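Local coordinates for protein 3-hydroxyacyl-thioester dehydratase Z (PDB 2C2I) that probably catalyses the reversible hydration of trans-2-enoyl-CoA to (3R)-3-hydroxyacyl-CoA, working as a homodimer of the hotdog fold, at residues A14-Q28 and V100-G114. Numbering follows the deposited sequence.
Sequences AGEKVGQSDWVTITQ and VPVGSRVRATSSLVG
V24 and V106 form a hydrogen-bonded antiparallel pair, each N bonded to the other's O. Segments 14-28 and 100-114 run antiparallel, strand 17-20 meeting strand 105-114 at 167°. V18 and G19 both face S110 in a classic beta bulge; S110 O takes the V18 N bond and a weak, longer one from G19 N. A second shift in register, between Q20 and V24, is bridged by S21: its N bonds A108 O (2.8 Å), and its OG, held between backbone N and carbonyl carbon, accepts A108 N at 3.0 Å and donates to D22 O. Beyond, I26 N meets S104 O and I26 O receives G103 N, gripping the type II turn P101-S104. On the face bearing Q20, T109 and R105, flat groups are layered. The R105 guanidinium lies on the W23 indole, planes 14° apart, in a cation-pi contact with CZ 4.0 Å from the centroid of the five-membered ring. R107 takes the opposite face, its CB 3.7 Å from the centroid of the six-membered ring. Bent at chi3, R107 also slips its guanidinium between the indole and the Q20 amide, which stacks on it with planes 9° apart. Q20 NE2 bonds T109 OG1 (3.3 Å). E132 of strand 122-133 and E134 just beyond its end form salt bridges with R107 and R105, which probably helps hold both guanidinium groups in place. On the other face V24 CG2 packs tightly on V106 CG2 (3.5 Å), beside I26. That face turns to helix 70-75, where L73 touches V24, S21 and A108, while I26 and V102 rest on V31 of helix 28-38. Strand 17-25 edges the hotdog sheet within this chain, with strand 105-119 between it and strand 122-133.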
loop_
_atom_site.group_PDB
_atom_site.type_symbol
_atom_site.label_atom_id
_atom_site.label_comp_id
_atom_site.label_asym_id
_atom_site.label_seq_id
_atom_site.Cartn_x
_atom_site.Cartn_y
_atom_site.Cartn_z
ATOM N N ALA A 14 -23.756 -0.271 7.825
ATOM C CA ALA A 14 -23.069 0.981 7.526
ATOM C C ALA A 14 -23.179 1.907 8.726
ATOM O O ALA A 14 -24.236 1.996 9.372
ATOM C CB ALA A 14 -23.641 1.642 6.260
ATOM N N GLY A 15 -22.086 2.582 9.056
ATOM C CA GLY A 15 -22.106 3.465 10.199
ATOM C C GLY A 15 -21.906 2.750 11.530
ATOM O O GLY A 15 -22.153 3.350 12.589
ATOM N N GLU A 16 -21.475 1.484 11.491
ATOM C CA GLU A 16 -21.099 0.737 12.714
ATOM C C GLU A 16 -19.608 0.421 12.773
ATOM O O GLU A 16 -18.942 0.325 11.741
ATOM C CB GLU A 16 -21.869 -0.587 12.816
ATOM C CG GLU A 16 -23.385 -0.427 12.955
ATOM C CD GLU A 16 -24.131 -1.748 13.034
ATOM O OE1 GLU A 16 -23.502 -2.835 12.950
ATOM O OE2 GLU A 16 -25.368 -1.698 13.190
ATOM N N LYS A 17 -19.094 0.244 13.996
ATOM C CA LYS A 17 -17.778 -0.360 14.217
ATOM C C LYS A 17 -17.844 -1.824 13.777
ATOM O O LYS A 17 -18.846 -2.508 14.003
ATOM C CB LYS A 17 -17.364 -0.229 15.699
ATOM C CG LYS A 17 -15.999 -0.795 16.046
ATOM C CD LYS A 17 -15.715 -0.709 17.558
ATOM C CE LYS A 17 -14.508 -1.567 17.942
ATOM N NZ LYS A 17 -13.973 -1.268 19.320
ATOM N N VAL A 18 -16.793 -2.310 13.117
ATOM C CA VAL A 18 -16.758 -3.719 12.707
ATOM C C VAL A 18 -15.703 -4.556 13.445
ATOM O O VAL A 18 -15.617 -5.763 13.237
ATOM C CB VAL A 18 -16.636 -3.893 11.165
ATOM C CG1 VAL A 18 -17.902 -3.449 10.489
ATOM C CG2 VAL A 18 -15.440 -3.111 10.640
ATOM N N GLY A 19 -14.908 -3.913 14.297
ATOM C CA GLY A 19 -14.125 -4.658 15.268
ATOM C C GLY A 19 -12.727 -4.151 15.549
ATOM O O GLY A 19 -12.388 -2.971 15.303
ATOM N N GLN A 20 -11.958 -5.041 16.162
ATOM C CA GLN A 20 -10.585 -4.780 16.543
ATOM C C GLN A 20 -9.800 -6.075 16.378
ATOM O O GLN A 20 -10.251 -7.155 16.774
ATOM C CB GLN A 20 -10.515 -4.264 17.986
ATOM C CG GLN A 20 -9.103 -3.969 18.455
ATOM C CD GLN A 20 -9.068 -3.268 19.792
ATOM O OE1 GLN A 20 -9.355 -3.869 20.819
ATOM N NE2 GLN A 20 -8.712 -1.993 19.782
ATOM N N SER A 21 -8.623 -5.977 15.779
ATOM C CA SER A 21 -7.808 -7.157 15.548
ATOM C C SER A 21 -7.085 -7.569 16.825
ATOM O O SER A 21 -7.121 -6.863 17.844
ATOM C CB SER A 21 -6.770 -6.873 14.462
ATOM O OG SER A 21 -5.713 -6.075 14.986
ATOM N N ASP A 22 -6.393 -8.694 16.745
ATOM C CA ASP A 22 -5.408 -9.069 17.750
ATOM C C ASP A 22 -4.143 -8.220 17.542
ATOM O O ASP A 22 -3.999 -7.528 16.525
ATOM C CB ASP A 22 -5.049 -10.560 17.621
ATOM C CG ASP A 22 -6.276 -11.473 17.503
ATOM O OD1 ASP A 22 -7.353 -11.137 18.049
ATOM O OD2 ASP A 22 -6.155 -12.546 16.866
ATOM N N TRP A 23 -3.245 -8.250 18.518
ATOM C CA TRP A 23 -1.901 -7.719 18.325
ATOM C C TRP A 23 -1.143 -8.669 17.386
ATOM O O TRP A 23 -1.250 -9.902 17.503
ATOM C CB TRP A 23 -1.164 -7.606 19.666
ATOM C CG TRP A 23 -1.677 -6.525 20.573
ATOM C CD1 TRP A 23 -2.451 -6.684 21.713
ATOM C CD2 TRP A 23 -1.440 -5.120 20.448
ATOM N NE1 TRP A 23 -2.711 -5.458 22.280
ATOM C CE2 TRP A 23 -2.103 -4.479 21.534
ATOM C CE3 TRP A 23 -0.742 -4.335 19.525
ATOM C CZ2 TRP A 23 -2.082 -3.090 21.712
ATOM C CZ3 TRP A 23 -0.723 -2.956 19.706
ATOM C CH2 TRP A 23 -1.390 -2.346 20.793
ATOM N N VAL A 24 -0.398 -8.097 16.445
ATOM C CA VAL A 24 0.494 -8.871 15.589
ATOM C C VAL A 24 1.881 -8.257 15.678
ATOM O O VAL A 24 2.022 -7.031 15.729
ATOM C CB VAL A 24 0.011 -8.994 14.093
ATOM C CG1 VAL A 24 -1.470 -9.368 13.997
ATOM C CG2 VAL A 24 0.315 -7.751 13.287
ATOM N N THR A 25 2.898 -9.110 15.726
ATOM C CA THR A 25 4.280 -8.644 15.834
ATOM C C THR A 25 4.879 -8.518 14.435
ATOM O O THR A 25 4.818 -9.462 13.645
ATOM C CB THR A 25 5.127 -9.592 16.715
ATOM O OG1 THR A 25 4.576 -9.621 18.035
ATOM C CG2 THR A 25 6.603 -9.133 16.774
ATOM N N ILE A 26 5.430 -7.344 14.136
ATOM C CA ILE A 26 6.077 -7.098 12.834
ATOM C C ILE A 26 7.565 -7.424 12.951
ATOM O O ILE A 26 8.293 -6.755 13.685
ATOM C CB ILE A 26 5.835 -5.642 12.344
ATOM C CG1 ILE A 26 4.329 -5.354 12.167
ATOM C CG2 ILE A 26 6.578 -5.344 11.032
ATOM C CD1 ILE A 26 3.508 -6.504 11.532
ATOM N N THR A 27 7.997 -8.462 12.241
ATOM C CA THR A 27 9.380 -8.965 12.365
ATOM C C THR A 27 10.316 -8.452 11.279
ATOM O O THR A 27 9.867 -7.993 10.230
ATOM C CB THR A 27 9.440 -10.506 12.346
ATOM O OG1 THR A 27 9.023 -11.015 11.073
ATOM C CG2 THR A 27 8.572 -11.092 13.466
ATOM N N GLN A 28 11.620 -8.554 11.526
ATOM C CA GLN A 28 12.610 -8.186 10.514
ATOM C C GLN A 28 12.489 -9.096 9.284
ATOM O O GLN A 28 12.628 -8.632 8.149
ATOM C CB GLN A 28 14.029 -8.212 11.092
ATOM C CG GLN A 28 15.060 -7.664 10.126
ATOM C CD GLN A 28 14.874 -6.181 9.836
ATOM O OE1 GLN A 28 14.966 -5.347 10.732
ATOM N NE2 GLN A 28 14.647 -5.849 8.564
ATOM N N VAL A 100 6.871 2.356 12.683
ATOM C CA VAL A 100 6.686 1.086 13.337
ATOM C C VAL A 100 8.087 0.498 13.485
ATOM O O VAL A 100 8.644 -0.009 12.503
ATOM C CB VAL A 100 5.786 0.152 12.502
ATOM C CG1 VAL A 100 5.615 -1.211 13.182
ATOM C CG2 VAL A 100 4.414 0.813 12.242
ATOM N N PRO A 101 8.675 0.586 14.699
ATOM C CA PRO A 101 9.950 -0.116 14.868
ATOM C C PRO A 101 9.769 -1.595 14.591
ATOM O O PRO A 101 8.757 -2.169 14.982
ATOM C CB PRO A 101 10.270 0.111 16.361
ATOM C CG PRO A 101 9.566 1.380 16.693
ATOM C CD PRO A 101 8.276 1.296 15.931
ATOM N N VAL A 102 10.728 -2.214 13.910
ATOM C CA VAL A 102 10.715 -3.656 13.724
ATOM C C VAL A 102 10.713 -4.314 15.113
ATOM O O VAL A 102 11.326 -3.785 16.030
ATOM C CB VAL A 102 11.919 -4.137 12.880
ATOM C CG1 VAL A 102 11.958 -5.646 12.839
ATOM C CG2 VAL A 102 11.830 -3.600 11.452
ATOM N N GLY A 103 10.005 -5.433 15.248
ATOM C CA GLY A 103 9.805 -6.101 16.544
ATOM C C GLY A 103 8.611 -5.619 17.342
ATOM O O GLY A 103 8.215 -6.272 18.305
ATOM N N SER A 104 8.057 -4.462 16.976
ATOM C CA SER A 104 6.876 -3.894 17.639
ATOM C C SER A 104 5.599 -4.650 17.344
ATOM O O SER A 104 5.518 -5.373 16.355
ATOM C CB SER A 104 6.664 -2.453 17.192
ATOM O OG SER A 104 7.733 -1.658 17.654
ATOM N N ARG A 105 4.586 -4.440 18.201
ATOM C CA ARG A 105 3.251 -4.980 17.958
ATOM C C ARG A 105 2.309 -3.890 17.450
ATOM O O ARG A 105 2.388 -2.729 17.866
ATOM C CB ARG A 105 2.668 -5.639 19.205
ATOM C CG ARG A 105 3.469 -6.844 19.664
ATOM C CD ARG A 105 2.626 -7.779 20.515
ATOM N NE ARG A 105 2.052 -7.083 21.661
ATOM C CZ ARG A 105 1.181 -7.641 22.492
ATOM N NH1 ARG A 105 0.791 -8.901 22.297
ATOM N NH2 ARG A 105 0.699 -6.941 23.511
ATOM N N VAL A 106 1.448 -4.283 16.522
ATOM C CA VAL A 106 0.433 -3.400 15.964
ATOM C C VAL A 106 -0.972 -4.043 16.086
ATOM O O VAL A 106 -1.120 -5.259 16.119
ATOM C CB VAL A 106 0.737 -3.062 14.469
ATOM C CG1 VAL A 106 2.070 -2.316 14.344
ATOM C CG2 VAL A 106 0.745 -4.342 13.626
ATOM N N ARG A 107 -1.996 -3.208 16.123
ATOM C CA ARG A 107 -3.374 -3.684 16.223
ATOM C C ARG A 107 -4.272 -2.654 15.543
ATOM O O ARG A 107 -4.020 -1.448 15.616
ATOM C CB ARG A 107 -3.758 -3.844 17.704
ATOM C CG ARG A 107 -5.194 -4.157 17.965
ATOM C CD ARG A 107 -5.370 -4.546 19.430
ATOM N NE ARG A 107 -5.376 -3.384 20.316
ATOM C CZ ARG A 107 -5.714 -3.450 21.603
ATOM N NH1 ARG A 107 -6.057 -4.620 22.134
ATOM N NH2 ARG A 107 -5.716 -2.358 22.353
ATOM N N ALA A 108 -5.333 -3.127 14.901
ATOM C CA ALA A 108 -6.199 -2.240 14.146
ATOM C C ALA A 108 -7.626 -2.226 14.706
ATOM O O ALA A 108 -8.080 -3.242 15.246
ATOM C CB ALA A 108 -6.201 -2.641 12.637
ATOM N N THR A 109 -8.305 -1.082 14.555
ATOM C CA THR A 109 -9.743 -0.936 14.796
ATOM C C THR A 109 -10.352 -0.423 13.498
ATOM O O THR A 109 -9.824 0.514 12.928
ATOM C CB THR A 109 -9.977 0.148 15.861
ATOM O OG1 THR A 109 -9.269 -0.237 17.057
ATOM C CG2 THR A 109 -11.476 0.275 16.149
ATOM N N SER A 110 -11.447 -1.026 13.029
ATOM C CA SER A 110 -12.100 -0.538 11.801
ATOM C C SER A 110 -13.597 -0.258 11.987
ATOM O O SER A 110 -14.267 -0.905 12.810
ATOM C CB SER A 110 -11.924 -1.552 10.659
ATOM O OG SER A 110 -10.552 -1.721 10.312
ATOM N N SER A 111 -14.115 0.665 11.184
ATOM C CA SER A 111 -15.551 0.977 11.149
ATOM C C SER A 111 -16.021 0.995 9.720
ATOM O O SER A 111 -15.246 1.326 8.813
ATOM C CB SER A 111 -15.803 2.365 11.743
ATOM O OG SER A 111 -15.242 2.438 13.040
ATOM N N LEU A 112 -17.293 0.649 9.503
ATOM C CA LEU A 112 -17.836 0.690 8.153
ATOM C C LEU A 112 -18.391 2.081 7.825
ATOM O O LEU A 112 -19.365 2.548 8.448
ATOM C CB LEU A 112 -18.918 -0.396 8.026
ATOM C CG LEU A 112 -19.561 -0.689 6.691
ATOM C CD1 LEU A 112 -18.468 -1.036 5.662
ATOM C CD2 LEU A 112 -20.497 -1.892 6.920
ATOM N N VAL A 113 -17.763 2.754 6.858
ATOM C CA VAL A 113 -18.203 4.088 6.450
ATOM C C VAL A 113 -19.463 4.006 5.588
ATOM O O VAL A 113 -20.441 4.744 5.815
ATOM C CB VAL A 113 -17.080 4.854 5.732
ATOM C CG1 VAL A 113 -17.565 6.213 5.250
ATOM C CG2 VAL A 113 -15.912 5.048 6.688
ATOM N N GLY A 114 -19.464 3.084 4.634
ATOM C CA GLY A 114 -20.573 3.009 3.699
ATOM C C GLY A 114 -20.454 1.797 2.818
ATOM O O GLY A 114 -19.373 1.230 2.679
HETATM O O HOH W 1 1.014 -10.533 19.871
#